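Local coordinates for protein Tas1 (Pseudomonas aeruginosa, PDB 6OX6) that pyrophosphorylates adenosine nucleotides to make (p)ppApp, depleting ADP and ATP in competitor cells after export by the type VI secretion system, at residues Lys373-Glu376 with Asp377-Arg380. Sequence-based numbering, arbitrary orientation.
With ACT (acetate ion), chain I.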
loop_
_atom_site.group_PDB
_atom_site.type_symbol
_atom_site.label_atom_id
_atom_site.label_comp_id
_atom_site.label_asym_id
_atom_site.label_seq_id
_atom_site.Cartn_x
_atom_site.Cartn_y
_atom_site.Cartn_z
ATOM N N LYS A 373 6.574 10.647 6.714
ATOM C CA LYS A 373 5.696 9.537 7.025
ATOM C C LYS A 373 6.240 8.642 8.134
ATOM O O LYS A 373 5.490 8.259 9.037
ATOM C CB LYS A 373 5.451 8.705 5.769
ATOM C CG LYS A 373 4.727 7.401 6.063
ATOM C CD LYS A 373 4.617 6.565 4.786
ATOM C CE LYS A 373 4.090 5.177 5.091
ATOM N NZ LYS A 373 3.951 4.367 3.864
ATOM N N GLU A 374 7.520 8.272 8.074
ATOM C CA GLU A 374 8.058 7.239 8.948
ATOM C C GLU A 374 8.629 7.825 10.246
ATOM O O GLU A 374 9.086 8.970 10.306
ATOM C CB GLU A 374 9.156 6.455 8.239
ATOM C CG GLU A 374 8.804 5.948 6.863
ATOM C CD GLU A 374 7.898 4.715 6.896
ATOM O OE1 GLU A 374 7.366 4.366 7.980
ATOM O OE2 GLU A 374 7.729 4.092 5.825
ATOM N N SER A 375 8.628 7.003 11.290
ATOM C CA SER A 375 9.331 7.368 12.513
ATOM C C SER A 375 10.790 7.669 12.206
ATOM O O SER A 375 11.342 7.243 11.186
ATOM C CB SER A 375 9.248 6.233 13.540
ATOM O OG SER A 375 10.042 5.118 13.118
ATOM N N GLU A 376 11.430 8.410 13.109
ATOM C CA GLU A 376 12.838 8.747 12.911
ATOM C C GLU A 376 13.693 7.501 12.690
ATOM O O GLU A 376 14.517 7.463 11.763
ATOM C CB GLU A 376 13.377 9.550 14.096
ATOM C CG GLU A 376 14.886 9.669 14.075
ATOM C CD GLU A 376 15.428 10.515 15.213
ATOM O OE1 GLU A 376 14.624 11.105 15.968
ATOM O OE2 GLU A 376 16.663 10.634 15.314
ATOM N N ASP A 377 13.539 6.491 13.563
ATOM C CA ASP A 377 14.336 5.275 13.433
ATOM C C ASP A 377 14.189 4.707 12.050
ATOM O O ASP A 377 15.156 4.268 11.431
ATOM C CB ASP A 377 13.907 4.218 14.452
ATOM C CG ASP A 377 14.335 4.558 15.869
ATOM O OD1 ASP A 377 15.293 5.344 16.050
ATOM O OD2 ASP A 377 13.727 3.998 16.811
HETATM N N MSE A 378 12.959 4.696 11.549
HETATM C CA MSE A 378 12.676 4.147 10.232
HETATM C C MSE A 378 13.251 4.975 9.118
HETATM O O MSE A 378 13.828 4.410 8.163
HETATM C CB MSE A 378 11.165 4.053 10.050
HETATM C CG MSE A 378 10.667 2.640 10.332
HETATM SE SE MSE A 378 11.745 1.346 9.309
HETATM C CE MSE A 378 11.746 2.294 7.583
ATOM N N ALA A 379 13.112 6.292 9.210
ATOM C CA ALA A 379 13.602 7.183 8.189
ATOM C C ALA A 379 15.116 7.150 8.162
ATOM O O ALA A 379 15.718 7.219 7.084
ATOM C CB ALA A 379 13.052 8.574 8.469
ATOM N N ARG A 380 15.747 6.976 9.329
ATOM C CA ARG A 380 17.205 6.912 9.334
ATOM C C ARG A 380 17.697 5.683 8.588
ATOM O O ARG A 380 18.712 5.748 7.890
ATOM C CB ARG A 380 17.767 6.911 10.755
ATOM C CG ARG A 380 17.711 8.256 11.447
ATOM C CD ARG A 380 18.480 8.220 12.763
ATOM N NE ARG A 380 18.554 9.548 13.342
ATOM C CZ ARG A 380 19.465 10.453 13.002
ATOM N NH1 ARG A 380 20.388 10.156 12.088
ATOM N NH2 ARG A 380 19.448 11.653 13.569
HETATM C C ACT I . 7.275 4.304 2.247
HETATM O O ACT I . 6.160 3.771 2.529
HETATM O OXT ACT I . 8.269 4.504 3.005
HETATM C CH3 ACT I . 7.432 4.771 0.741
#
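Glu376 and Arg380, one helical turn apart, run side by side in the same direction, the carboxylate of Glu376 meeting the edge of the Arg380 guanidinium. The Glu376 chain is extended, with CG anti to the backbone N (chi1 168°), and this carries its carboxylate along the Arg380 chain. Glu376 OE2 offers its anti lone pair to Arg380 NE at 2.9 Å, almost straight and in the guanidinium plane, while a weaker bond from NH2 reaches the same oxygen. The carboxylate is turned 45° from the guanidinium. An acidic residue in the first turn probably also interacts favourably with the positive end of the helix dipole. Arg380 suits this place because its several N-H groups serve several partners: NH2 also pairs with Asp389 and NH1 bonds Asn385, tying the turn to helix 385-393. In the backbone, Arg380 N donates to Glu376 O at 2.8 Å.

At the start of the helix, Ser375 OG stands between its own N and carbonyl carbon (chi1 70°) and accepts a weak 3.3 Å bond from Met378 N. A short hydroxyl side chain can reach an amide of the first turn, where regular i to i+4 bonding is only beginning. Ser375 O takes Ala379 N at 2.8 Å. Beside the cap, Glu374 CB rests on CB of Met378, a selenomethionine, at 3.6 Å. The extended Lys373 gives a hydrogen bond from NZ to O of an acetate ion at 2.6 Å, the ion probably coming from the crystallisation liquor. The Ser375 cap and the Glu376–Arg380 pair make a serine N-cap followed by an i to i+4 Glu-Arg salt bridge, opening helix 376-383 directly after helix 367-373.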